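Long-range contacts in zinc-binding protein TroA (Treponema pallidum, PDB 1K0F), which binds zinc in the periplasm with high affinity and specificity and delivers it to the membrane permease of the TroABC transporter for import into the cytoplasm: residues Val165-Ala170 / Phe215-Ile220; Gly243-Asp248 / Ile268-Ala273; Glu201-Ile206 / Glu226-Ala231; Trp104-Leu109 / Arg176-Glu181. All blocks are in the same frame, centred on the assembly; numbering follows the deposited sequence.

Contact 1: Val165-Ala170 / Phe215-Ile220; sequences VTAHDA and FIESSI
The zinc site of TroA draws on the loops that follow the carboxyl ends of parallel strands, and here its ligand H168 is met by E217, the last residue of the neighbouring strand 213-217. In this zinc-free model E217 acts as a second-shell carboxylate to the ring, consistent with a part in orienting it. Beyond CG the E217 chain runs extended past A167 and crosses the imidazole at about a right angle. Its OE2 accepts from H168 ND1 at 2.7 Å, although the position of OE2 is less sure because it also crowds S247 OG, its other hydrogen-bond partner. Ring and carboxylate planes stand 62° apart. The other oxygen, OE1, takes a weak but nearly straight bond (172°) from H168 N at 3.4 Å, tying side chain and backbone of one histidine to one carboxylate. With chi1 at 84°, H168 CG sits between the backbone N and the carbonyl carbon, and the turn about CB-CG brings ND1 to E217 while NE2 makes a weak hydrogen bond to D248, a fellow zinc ligand. Aliphatic groups confine the ring: I220 CD1 lies over one face, 3.4 Å from the centroid in a CH-pi contact, and A170 CB covers the opposite one. Alanine suits position 167: A167 CB, its single methyl, rests 3.3 Å from E217 CD and 4.0 Å from I220 CG2. Back along the strands, T166 CG2 touches F215 CB at 3.8 Å, and the backbones are joined by the bond from F215 N to V165 O, 3.1 Å long.

Contact 2: Gly243-Asp248 / Ile268-Ala273; sequences GELFSD and IDTIVA
L245 and I271 join strand 240-245 to helix 260-273 in an alpha/beta layer, the strand lying against the last helix of the fold. The short segments run in broadly opposed directions, 139° apart, with their axes 8.4 Å from each other at the nearest point.

Apolar contacts carry the joint, and L245 supplies both of its methyl branches to them. L245 CD1 lies 3.4 Å from I271 CD1 and nearly as close to I271 CG1, and the two side chains cross at about a right angle. L245 CD2 turns to T270 and meets T270 CG2 at 3.5 Å, the side chains sliding past each other in opposite directions. A branched leucine suits this place because it serves two consecutive helix residues at once. F215, from the adjoining strand 213-217, touches all three side chains and extends the same apolar layer.

Polar groups lie around these methyls. With T270 CG2 anti to its backbone N, the methyl faces the strand while OG1 bonds back to H266 O one turn earlier, so threonine satisfies its hydroxyl within the helix. Side chains of the same helix also reach the strand's backbone: H266 NE2 bonds to E244 O, and N267 OD1 accepts from F246 N.

The closest backbone approach depends on glycine. G243 has a phi of 137°, a value that favours glycine, and its bare CA lets the threonine methyl come close, with G243 CA 3.4 Å from T270 CG2.

Contact 3: Glu201-Ile206 / Glu226-Ala231; sequences ELAAFI and EALRDA
L228 is the centre of this helix-helix contact, inserted among L202, A203 and I206 of helix 196-208. Its two methyls divide the work. L228 CD2 touches L202 CD2 at 3.5 Å, the side chains crossing at about a right angle, and also I206 CD1 at 3.6 Å, where leucine and isoleucine reach toward each other tip to tip. L228 CD1 instead lies against the backbone of the other helix, 3.4 Å from A203 CA. With chi1 at 162°, L228 CG lies anti to the backbone N, which carries both methyls across to these partners. One turn further on, A231 CB meets A203 CB at 3.5 Å. Alanine suits both places: with a single methyl on each side, the short segments approach to 8.7 Å between axes while crossing at 60°.

A second shell closes over this group. V165 on strand 163-166 packs against L202 and I206, L185 touches both L202 and L228, and I206 also meets L211 and I214. The apolar faces of the two helices are thus continuous with the side chains of the strands and loops beside them. Charged residues stay off the interface: R229, whose CB points away from helix 196-208, forms a salt bridge with the next residue, from R229 NH2 to D230 OD1 at 2.6 Å.

With every touching side chain aliphatic, what joins the helices is dispersion and the exclusion of water, and their fit here rests on the shapes of leucine, isoleucine and alanine, without a directional bond between these segments.

Contact 4: Trp104-Leu109 / Arg176-Glu181; sequences WFDVKL and RAYGFE
F105 enters the contact through its carbonyl, whose O meets the edge of the Y178 ring in plane, 3.2 Å from CE2; its own ring goes elsewhere, to stack with F171. D106 comes next, at the N-cap of helix 107-124. With CG anti to its backbone N (chi1 -177°), the carboxylate folds over the helix start, and OD1 accepts weak bonds from K108 N at 3.3 Å and from L109 N. Aspartate suits this place, being short enough to reach those amides. Its CG also packs on A177 CB at 3.8 Å, and OD2 faces the guanidinium edge of R176, 4.3 Å from NH2, too far for a salt bridge; R176 NH2 bonds to Q90 O instead. At V107 the backbone N gives a weak, bent bond (134°) to Y178 OH at 3.0 Å, while V107 CG2 lies 3.3 Å from the same oxygen. L109 CD2 skirts R176 more distantly.

The tyrosine hydroxyl has a second partner, D147 OD1. If it accepts from V107 N, even weakly, its own hydrogen is probably directed to that carboxylate, letting one buried OH link the start of helix 107-124 to helix 129-156.

How the contacts relate
Contacts 1 and 2, with centres 9 Å apart, share the sheet of strands 213-217 and 240-245: I216 O lies 2.7 Å from L245 N, a probable hydrogen bond. Each holds a zinc ligand, H168 in contact 1 and D248 in contact 2, with side chains about 3 Å apart at their nearest atoms; H37 and H102 complete the site. Contact 4 also borders it: W104 NE1 lies 3.1 Å from S247 O, probably hydrogen-bonded, and the side chain of F105 comes about 4 Å from that of H102. Contact 3 is peripheral, 14 Å from contact 1 between centres, yet it meets contact 1 through V165, whose CG2 lies 3.5 Å from F205 CE2.

Contact 1: Val165-Ala170 / Phe215-Ile220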
loop_
_atom_site.group_PDB
_atom_site.type_symbol
_atom_site.label_atom_id
_atom_site.label_comp_id
_atom_site.label_asym_id
_atom_site.label_seq_id
_atom_site.Cartn_x
_atom_site.Cartn_y
_atom_site.Cartn_z
ATOM N N VAL A 165 2.063 13.195 8.832
ATOM C CA VAL A 165 2.182 12.277 9.950
ATOM C C VAL A 165 0.955 11.380 9.847
ATOM O O VAL A 165 -0.177 11.860 9.770
ATOM C CB VAL A 165 2.198 13.028 11.302
ATOM C CG1 VAL A 165 2.200 12.031 12.447
ATOM C CG2 VAL A 165 3.429 13.921 11.389
ATOM N N THR A 166 1.186 10.074 9.829
ATOM C CA THR A 166 0.101 9.116 9.696
ATOM C C THR A 166 0.161 7.987 10.717
ATOM O O THR A 166 1.084 7.915 11.525
ATOM C CB THR A 166 0.129 8.493 8.304
ATOM O OG1 THR A 166 1.489 8.239 7.940
ATOM C CG2 THR A 166 -0.500 9.437 7.283
ATOM N N ALA A 167 -0.832 7.103 10.653
ATOM C CA ALA A 167 -0.940 5.948 11.546
ATOM C C ALA A 167 0.370 5.154 11.701
ATOM O O ALA A 167 0.819 4.919 12.827
ATOM C CB ALA A 167 -2.054 5.029 11.055
ATOM N N HIS A 168 0.962 4.723 10.583
ATOM C CA HIS A 168 2.225 3.978 10.612
ATOM C C HIS A 168 3.171 4.331 9.451
ATOM O O HIS A 168 2.739 4.894 8.450
ATOM C CB HIS A 168 1.959 2.451 10.700
ATOM C CG HIS A 168 1.692 1.776 9.387
ATOM N ND1 HIS A 168 0.646 2.128 8.564
ATOM C CD2 HIS A 168 2.291 0.714 8.796
ATOM C CE1 HIS A 168 0.609 1.313 7.522
ATOM N NE2 HIS A 168 1.595 0.446 7.641
ATOM N N ASP A 169 4.459 4.016 9.607
ATOM C CA ASP A 169 5.509 4.308 8.614
ATOM C C ASP A 169 5.301 3.589 7.292
ATOM O O ASP A 169 6.092 2.719 6.917
ATOM C CB ASP A 169 6.882 3.917 9.182
ATOM C CG ASP A 169 7.919 5.029 9.051
ATOM O OD1 ASP A 169 7.572 6.111 8.517
ATOM O OD2 ASP A 169 9.079 4.809 9.483
ATOM N N ALA A 170 4.262 3.986 6.571
ATOM C CA ALA A 170 3.936 3.354 5.308
ATOM C C ALA A 170 3.942 4.309 4.126
ATOM O O ALA A 170 3.214 4.099 3.167
ATOM C CB ALA A 170 2.575 2.681 5.415
ATOM N N PHE A 215 -3.279 12.073 9.759
ATOM C CA PHE A 215 -4.240 11.159 9.146
ATOM C C PHE A 215 -4.413 9.782 9.757
ATOM O O PHE A 215 -3.492 9.200 10.319
ATOM C CB PHE A 215 -3.910 10.991 7.667
ATOM C CG PHE A 215 -3.915 12.277 6.908
ATOM C CD1 PHE A 215 -2.952 13.249 7.160
ATOM C CD2 PHE A 215 -4.910 12.545 5.979
ATOM C CE1 PHE A 215 -2.984 14.475 6.503
ATOM C CE2 PHE A 215 -4.954 13.775 5.312
ATOM C CZ PHE A 215 -3.989 14.742 5.576
ATOM N N ILE A 216 -5.623 9.261 9.636
ATOM C CA ILE A 216 -5.931 7.928 10.126
ATOM C C ILE A 216 -5.603 7.002 8.968
ATOM O O ILE A 216 -5.149 7.440 7.913
ATOM C CB ILE A 216 -7.442 7.760 10.487
ATOM C CG1 ILE A 216 -8.270 8.843 9.805
ATOM C CG2 ILE A 216 -7.643 7.847 12.005
ATOM C CD1 ILE A 216 -9.739 8.620 9.912
ATOM N N GLU A 217 -5.837 5.716 9.157
ATOM C CA GLU A 217 -5.570 4.769 8.106
ATOM C C GLU A 217 -6.561 3.648 8.191
ATOM O O GLU A 217 -7.003 3.282 9.270
ATOM C CB GLU A 217 -4.165 4.230 8.230
ATOM C CG GLU A 217 -3.122 5.191 7.731
ATOM C CD GLU A 217 -1.746 4.601 7.808
ATOM O OE1 GLU A 217 -0.759 5.362 7.772
ATOM O OE2 GLU A 217 -1.654 3.364 7.911
ATOM N N SER A 218 -6.904 3.109 7.033
ATOM C CA SER A 218 -7.868 2.034 6.940
ATOM C C SER A 218 -7.426 0.716 7.570
ATOM O O SER A 218 -8.271 -0.074 7.989
ATOM C CB SER A 218 -8.209 1.795 5.472
ATOM O OG SER A 218 -7.191 2.324 4.650
ATOM N N SER A 219 -6.119 0.476 7.655
ATOM C CA SER A 219 -5.633 -0.794 8.193
ATOM C C SER A 219 -5.108 -0.798 9.616
ATOM O O SER A 219 -4.658 -1.825 10.107
ATOM C CB SER A 219 -4.552 -1.340 7.277
ATOM O OG SER A 219 -3.795 -0.280 6.725
ATOM N N ILE A 220 -5.171 0.340 10.289
ATOM C CA ILE A 220 -4.663 0.411 11.646
ATOM C C ILE A 220 -5.651 1.086 12.595
ATOM O O ILE A 220 -6.250 2.102 12.254
ATOM C CB ILE A 220 -3.293 1.170 11.678
ATOM C CG1 ILE A 220 -2.164 0.236 11.237
ATOM C CG2 ILE A 220 -2.972 1.654 13.087
ATOM C CD1 ILE A 220 -1.631 0.516 9.862
#

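Contact 2: Gly243-Asp248 / Ile268-Ala273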
loop_
_atom_site.group_PDB
_atom_site.type_symbol
_atom_site.label_atom_id
_atom_site.label_comp_id
_atom_site.label_asym_id
_atom_site.label_seq_id
_atom_site.Cartn_x
_atom_site.Cartn_y
_atom_site.Cartn_z
ATOM N N GLY A 243 -8.239 13.125 7.358
ATOM C CA GLY A 243 -8.848 12.151 6.492
ATOM C C GLY A 243 -8.276 10.802 6.818
ATOM O O GLY A 243 -7.237 10.699 7.461
ATOM N N GLU A 244 -8.966 9.759 6.389
ATOM C CA GLU A 244 -8.494 8.412 6.625
ATOM C C GLU A 244 -7.717 8.032 5.404
ATOM O O GLU A 244 -8.203 8.184 4.298
ATOM C CB GLU A 244 -9.659 7.457 6.794
ATOM C CG GLU A 244 -9.324 6.287 7.670
ATOM C CD GLU A 244 -10.334 5.189 7.547
ATOM O OE1 GLU A 244 -11.302 5.374 6.784
ATOM O OE2 GLU A 244 -10.169 4.142 8.202
ATOM N N LEU A 245 -6.509 7.532 5.586
ATOM C CA LEU A 245 -5.735 7.172 4.427
ATOM C C LEU A 245 -5.657 5.667 4.223
ATOM O O LEU A 245 -5.907 4.876 5.146
ATOM C CB LEU A 245 -4.339 7.776 4.539
ATOM C CG LEU A 245 -4.327 9.297 4.729
ATOM C CD1 LEU A 245 -2.900 9.812 4.618
ATOM C CD2 LEU A 245 -5.211 9.957 3.689
ATOM N N PHE A 246 -5.338 5.278 2.993
ATOM C CA PHE A 246 -5.200 3.873 2.655
ATOM C C PHE A 246 -3.729 3.574 2.765
ATOM O O PHE A 246 -2.935 4.120 2.009
ATOM C CB PHE A 246 -5.665 3.618 1.227
ATOM C CG PHE A 246 -7.141 3.730 1.053
ATOM C CD1 PHE A 246 -7.986 2.810 1.655
ATOM C CD2 PHE A 246 -7.684 4.789 0.354
ATOM C CE1 PHE A 246 -9.351 2.950 1.571
ATOM C CE2 PHE A 246 -9.044 4.942 0.265
ATOM C CZ PHE A 246 -9.886 4.025 0.874
ATOM N N SER A 247 -3.358 2.731 3.716
ATOM C CA SER A 247 -1.957 2.399 3.877
ATOM C C SER A 247 -1.642 1.122 3.122
ATOM O O SER A 247 -1.130 1.163 2.000
ATOM C CB SER A 247 -1.611 2.229 5.352
ATOM O OG SER A 247 -2.759 1.941 6.123
ATOM N N ASP A 248 -1.951 -0.019 3.726
ATOM C CA ASP A 248 -1.679 -1.291 3.079
ATOM C C ASP A 248 -2.916 -1.847 2.392
ATOM O O ASP A 248 -2.810 -2.744 1.558
ATOM C CB ASP A 248 -1.178 -2.323 4.098
ATOM C CG ASP A 248 -0.236 -1.723 5.135
ATOM O OD1 ASP A 248 0.641 -0.917 4.760
ATOM O OD2 ASP A 248 -0.375 -2.072 6.332
ATOM N N ILE A 268 -3.572 11.275 -1.873
ATOM C CA ILE A 268 -3.065 12.619 -2.160
ATOM C C ILE A 268 -4.161 13.672 -2.074
ATOM O O ILE A 268 -3.926 14.790 -1.610
ATOM C CB ILE A 268 -2.409 12.691 -3.568
ATOM C CG1 ILE A 268 -1.289 13.718 -3.548
ATOM C CG2 ILE A 268 -3.429 13.080 -4.635
ATOM C CD1 ILE A 268 -0.109 13.269 -2.753
ATOM N N ASP A 269 -5.365 13.331 -2.514
ATOM C CA ASP A 269 -6.442 14.297 -2.445
ATOM C C ASP A 269 -6.575 14.646 -0.978
ATOM O O ASP A 269 -6.216 15.733 -0.553
ATOM C CB ASP A 269 -7.745 13.682 -2.971
ATOM C CG ASP A 269 -7.791 13.636 -4.485
ATOM O OD1 ASP A 269 -6.720 13.717 -5.110
ATOM O OD2 ASP A 269 -8.900 13.511 -5.048
ATOM N N THR A 270 -7.067 13.689 -0.200
ATOM C CA THR A 270 -7.268 13.871 1.233
ATOM C C THR A 270 -6.137 14.606 1.940
ATOM O O THR A 270 -6.376 15.530 2.722
ATOM C CB THR A 270 -7.461 12.511 1.915
ATOM O OG1 THR A 270 -8.717 11.957 1.505
ATOM C CG2 THR A 270 -7.435 12.656 3.434
ATOM N N ILE A 271 -4.903 14.205 1.649
ATOM C CA ILE A 271 -3.740 14.797 2.296
ATOM C C ILE A 271 -3.521 16.269 1.986
ATOM O O ILE A 271 -3.652 17.114 2.876
ATOM C CB ILE A 271 -2.460 14.008 1.959
ATOM C CG1 ILE A 271 -2.522 12.626 2.614
ATOM C CG2 ILE A 271 -1.222 14.756 2.460
ATOM C CD1 ILE A 271 -1.407 11.721 2.197
ATOM N N VAL A 272 -3.171 16.577 0.741
ATOM C CA VAL A 272 -2.955 17.968 0.358
ATOM C C VAL A 272 -4.180 18.790 0.779
ATOM O O VAL A 272 -4.047 19.863 1.371
ATOM C CB VAL A 272 -2.707 18.121 -1.175
ATOM C CG1 VAL A 272 -1.443 17.388 -1.570
ATOM C CG2 VAL A 272 -3.887 17.598 -1.965
ATOM N N ALA A 273 -5.372 18.278 0.487
ATOM C CA ALA A 273 -6.582 18.978 0.873
ATOM C C ALA A 273 -6.436 19.323 2.349
ATOM O O ALA A 273 -6.390 20.494 2.731
ATOM C CB ALA A 273 -7.794 18.089 0.664
#

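Contact 3: Glu201-Ile206 / Glu226-Ala231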
loop_
_atom_site.group_PDB
_atom_site.type_symbol
_atom_site.label_atom_id
_atom_site.label_comp_id
_atom_site.label_asym_id
_atom_site.label_seq_id
_atom_site.Cartn_x
_atom_site.Cartn_y
_atom_site.Cartn_z
ATOM N N GLU A 201 6.706 12.583 21.685
ATOM C CA GLU A 201 7.535 13.340 20.761
ATOM C C GLU A 201 6.737 13.754 19.536
ATOM O O GLU A 201 6.678 14.930 19.195
ATOM C CB GLU A 201 8.751 12.503 20.349
ATOM C CG GLU A 201 9.464 11.858 21.533
ATOM C CD GLU A 201 10.889 11.433 21.225
ATOM O OE1 GLU A 201 11.826 12.135 21.669
ATOM O OE2 GLU A 201 11.073 10.394 20.547
ATOM N N LEU A 202 6.119 12.782 18.879
ATOM C CA LEU A 202 5.332 13.065 17.694
ATOM C C LEU A 202 4.254 14.099 17.985
ATOM O O LEU A 202 3.979 14.973 17.163
ATOM C CB LEU A 202 4.688 11.786 17.176
ATOM C CG LEU A 202 4.096 11.925 15.776
ATOM C CD1 LEU A 202 5.114 12.590 14.861
ATOM C CD2 LEU A 202 3.706 10.560 15.250
ATOM N N ALA A 203 3.644 13.998 19.158
ATOM C CA ALA A 203 2.600 14.934 19.545
ATOM C C ALA A 203 3.161 16.352 19.521
ATOM O O ALA A 203 2.637 17.226 18.835
ATOM C CB ALA A 203 2.083 14.592 20.930
ATOM N N ALA A 204 4.232 16.578 20.274
ATOM C CA ALA A 204 4.846 17.898 20.309
ATOM C C ALA A 204 5.336 18.283 18.920
ATOM O O ALA A 204 5.172 19.418 18.497
ATOM C CB ALA A 204 6.007 17.918 21.300
ATOM N N PHE A 205 5.936 17.331 18.213
ATOM C CA PHE A 205 6.453 17.581 16.879
ATOM C C PHE A 205 5.385 18.233 16.023
ATOM O O PHE A 205 5.631 19.224 15.345
ATOM C CB PHE A 205 6.879 16.281 16.225
ATOM C CG PHE A 205 6.961 16.371 14.745
ATOM C CD1 PHE A 205 7.946 17.158 14.144
ATOM C CD2 PHE A 205 6.054 15.688 13.945
ATOM C CE1 PHE A 205 8.034 17.265 12.758
ATOM C CE2 PHE A 205 6.120 15.779 12.551
ATOM C CZ PHE A 205 7.120 16.575 11.952
ATOM N N ILE A 206 4.191 17.659 16.082
ATOM C CA ILE A 206 3.044 18.143 15.329
ATOM C C ILE A 206 2.571 19.487 15.894
ATOM O O ILE A 206 2.049 20.332 15.162
ATOM C CB ILE A 206 1.885 17.108 15.382
ATOM C CG1 ILE A 206 2.327 15.797 14.736
ATOM C CG2 ILE A 206 0.662 17.640 14.655
ATOM C CD1 ILE A 206 1.555 14.598 15.235
ATOM N N GLU A 226 -6.052 9.155 16.937
ATOM C CA GLU A 226 -6.928 10.079 17.648
ATOM C C GLU A 226 -6.344 10.371 19.016
ATOM O O GLU A 226 -6.624 11.411 19.607
ATOM C CB GLU A 226 -8.313 9.476 17.837
ATOM C CG GLU A 226 -8.970 9.035 16.565
ATOM C CD GLU A 226 -10.468 9.175 16.625
ATOM O OE1 GLU A 226 -11.054 8.981 17.720
ATOM O OE2 GLU A 226 -11.072 9.489 15.578
ATOM N N ALA A 227 -5.545 9.436 19.522
ATOM C CA ALA A 227 -4.919 9.592 20.827
ATOM C C ALA A 227 -3.764 10.559 20.668
ATOM O O ALA A 227 -3.482 11.376 21.542
ATOM C CB ALA A 227 -4.418 8.251 21.330
ATOM N N LEU A 228 -3.092 10.456 19.532
ATOM C CA LEU A 228 -1.984 11.339 19.243
ATOM C C LEU A 228 -2.617 12.704 19.106
ATOM O O LEU A 228 -2.116 13.687 19.630
ATOM C CB LEU A 228 -1.310 10.937 17.933
ATOM C CG LEU A 228 -0.417 11.973 17.245
ATOM C CD1 LEU A 228 0.503 12.659 18.260
ATOM C CD2 LEU A 228 0.400 11.272 16.164
ATOM N N ARG A 229 -3.745 12.744 18.414
ATOM C CA ARG A 229 -4.472 13.984 18.201
ATOM C C ARG A 229 -4.714 14.708 19.527
ATOM O O ARG A 229 -4.506 15.918 19.622
ATOM C CB ARG A 229 -5.807 13.691 17.513
ATOM C CG ARG A 229 -6.338 14.840 16.692
ATOM C CD ARG A 229 -7.330 15.667 17.475
ATOM N NE ARG A 229 -8.018 14.876 18.491
ATOM C CZ ARG A 229 -8.699 13.762 18.232
ATOM N NH1 ARG A 229 -8.783 13.306 16.989
ATOM N NH2 ARG A 229 -9.303 13.101 19.209
ATOM N N ASP A 230 -5.149 13.962 20.546
ATOM C CA ASP A 230 -5.408 14.522 21.873
ATOM C C ASP A 230 -4.119 14.938 22.554
ATOM O O ASP A 230 -4.082 15.930 23.278
ATOM C CB ASP A 230 -6.107 13.503 22.748
ATOM C CG ASP A 230 -7.385 13.039 22.151
ATOM O OD1 ASP A 230 -7.891 13.747 21.252
ATOM O OD2 ASP A 230 -7.876 11.976 22.579
ATOM N N ALA A 231 -3.068 14.154 22.339
ATOM C CA ALA A 231 -1.770 14.461 22.916
ATOM C C ALA A 231 -1.327 15.786 22.306
ATOM O O ALA A 231 -0.756 16.638 22.986
ATOM C CB ALA A 231 -0.781 13.366 22.587
#

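Contact 4: Trp104-Leu109 / Arg176-Glu181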
loop_
_atom_site.group_PDB
_atom_site.type_symbol
_atom_site.label_atom_id
_atom_site.label_comp_id
_atom_site.label_asym_id
_atom_site.label_seq_id
_atom_site.Cartn_x
_atom_site.Cartn_y
_atom_site.Cartn_z
ATOM N N TRP A 104 4.153 0.415 -3.412
ATOM C CA TRP A 104 2.994 0.771 -4.211
ATOM C C TRP A 104 2.645 2.231 -3.986
ATOM O O TRP A 104 1.590 2.695 -4.422
ATOM C CB TRP A 104 1.801 -0.082 -3.814
ATOM C CG TRP A 104 1.526 0.006 -2.372
ATOM C CD1 TRP A 104 0.884 1.018 -1.718
ATOM C CD2 TRP A 104 1.918 -0.937 -1.377
ATOM N NE1 TRP A 104 0.852 0.760 -0.370
ATOM C CE2 TRP A 104 1.479 -0.434 -0.133
ATOM C CE3 TRP A 104 2.594 -2.160 -1.417
ATOM C CZ2 TRP A 104 1.698 -1.113 1.063
ATOM C CZ3 TRP A 104 2.815 -2.834 -0.228
ATOM C CH2 TRP A 104 2.366 -2.309 0.996
ATOM N N PHE A 105 3.508 2.946 -3.275
ATOM C CA PHE A 105 3.259 4.355 -3.029
ATOM C C PHE A 105 4.153 5.214 -3.905
ATOM O O PHE A 105 4.099 6.440 -3.853
ATOM C CB PHE A 105 3.423 4.693 -1.552
ATOM C CG PHE A 105 2.160 4.494 -0.757
ATOM C CD1 PHE A 105 0.923 4.796 -1.315
ATOM C CD2 PHE A 105 2.204 3.969 0.530
ATOM C CE1 PHE A 105 -0.256 4.576 -0.601
ATOM C CE2 PHE A 105 1.038 3.744 1.251
ATOM C CZ PHE A 105 -0.198 4.044 0.684
ATOM N N ASP A 106 4.992 4.549 -4.695
ATOM C CA ASP A 106 5.831 5.222 -5.669
ATOM C C ASP A 106 5.307 4.627 -6.975
ATOM O O ASP A 106 5.814 3.619 -7.460
ATOM C CB ASP A 106 7.314 4.893 -5.499
ATOM C CG ASP A 106 8.194 5.654 -6.490
ATOM O OD1 ASP A 106 7.659 6.148 -7.510
ATOM O OD2 ASP A 106 9.419 5.764 -6.254
ATOM N N VAL A 107 4.252 5.240 -7.502
ATOM C CA VAL A 107 3.601 4.804 -8.732
ATOM C C VAL A 107 4.566 4.359 -9.813
ATOM O O VAL A 107 4.320 3.375 -10.497
ATOM C CB VAL A 107 2.731 5.923 -9.310
ATOM C CG1 VAL A 107 2.050 5.447 -10.559
ATOM C CG2 VAL A 107 1.724 6.384 -8.281
ATOM N N LYS A 108 5.663 5.091 -9.963
ATOM C CA LYS A 108 6.658 4.781 -10.979
ATOM C C LYS A 108 7.440 3.504 -10.680
ATOM O O LYS A 108 7.867 2.793 -11.590
ATOM C CB LYS A 108 7.622 5.960 -11.111
ATOM C CG LYS A 108 7.986 6.326 -12.539
ATOM C CD LYS A 108 9.503 6.386 -12.726
ATOM C CE LYS A 108 10.002 7.818 -12.894
ATOM N NZ LYS A 108 11.272 7.868 -13.674
ATOM N N LEU A 109 7.639 3.222 -9.400
ATOM C CA LEU A 109 8.377 2.036 -8.979
ATOM C C LEU A 109 7.427 0.866 -8.757
ATOM O O LEU A 109 7.853 -0.263 -8.513
ATOM C CB LEU A 109 9.146 2.332 -7.693
ATOM C CG LEU A 109 9.917 1.174 -7.059
ATOM C CD1 LEU A 109 11.325 1.119 -7.637
ATOM C CD2 LEU A 109 9.949 1.355 -5.548
ATOM N N ARG A 176 9.760 9.983 -0.510
ATOM C CA ARG A 176 10.891 10.045 -1.426
ATOM C C ARG A 176 10.476 10.402 -2.851
ATOM O O ARG A 176 11.201 11.096 -3.561
ATOM C CB ARG A 176 11.631 8.705 -1.426
ATOM C CG ARG A 176 12.709 8.585 -2.489
ATOM C CD ARG A 176 13.466 7.278 -2.356
ATOM N NE ARG A 176 12.960 6.270 -3.280
ATOM C CZ ARG A 176 13.564 5.115 -3.544
ATOM N NH1 ARG A 176 14.710 4.807 -2.953
ATOM N NH2 ARG A 176 13.023 4.265 -4.411
ATOM N N ALA A 177 9.290 9.949 -3.248
ATOM C CA ALA A 177 8.785 10.173 -4.603
ATOM C C ALA A 177 8.218 11.551 -4.878
ATOM O O ALA A 177 8.613 12.207 -5.838
ATOM C CB ALA A 177 7.734 9.126 -4.940
ATOM N N TYR A 178 7.302 11.991 -4.024
ATOM C CA TYR A 178 6.648 13.276 -4.213
ATOM C C TYR A 178 6.988 14.359 -3.187
ATOM O O TYR A 178 6.315 15.393 -3.126
ATOM C CB TYR A 178 5.141 13.030 -4.283
ATOM C CG TYR A 178 4.825 11.763 -5.050
ATOM C CD1 TYR A 178 4.744 11.772 -6.444
ATOM C CD2 TYR A 178 4.680 10.541 -4.392
ATOM C CE1 TYR A 178 4.534 10.597 -7.165
ATOM C CE2 TYR A 178 4.468 9.358 -5.107
ATOM C CZ TYR A 178 4.400 9.397 -6.491
ATOM O OH TYR A 178 4.216 8.238 -7.204
ATOM N N GLY A 179 8.031 14.120 -2.394
ATOM C CA GLY A 179 8.471 15.092 -1.399
ATOM C C GLY A 179 7.510 15.430 -0.273
ATOM O O GLY A 179 6.744 16.391 -0.352
ATOM N N PHE A 180 7.560 14.638 0.790
ATOM C CA PHE A 180 6.701 14.851 1.944
ATOM C C PHE A 180 7.475 14.447 3.195
ATOM O O PHE A 180 8.110 13.384 3.243
ATOM C CB PHE A 180 5.428 14.000 1.842
ATOM C CG PHE A 180 4.326 14.627 1.025
ATOM C CD1 PHE A 180 4.108 14.235 -0.292
ATOM C CD2 PHE A 180 3.483 15.582 1.582
ATOM C CE1 PHE A 180 3.063 14.778 -1.037
ATOM C CE2 PHE A 180 2.436 16.133 0.843
ATOM C CZ PHE A 180 2.227 15.729 -0.469
ATOM N N GLU A 181 7.454 15.311 4.200
ATOM C CA GLU A 181 8.126 14.991 5.440
ATOM C C GLU A 181 7.140 14.054 6.120
ATOM O O GLU A 181 6.146 14.489 6.694
ATOM C CB GLU A 181 8.342 16.252 6.279
ATOM C CG GLU A 181 8.807 15.973 7.695
ATOM C CD GLU A 181 9.977 16.836 8.103
ATOM O OE1 GLU A 181 10.706 17.318 7.206
ATOM O OE2 GLU A 181 10.163 17.028 9.323
#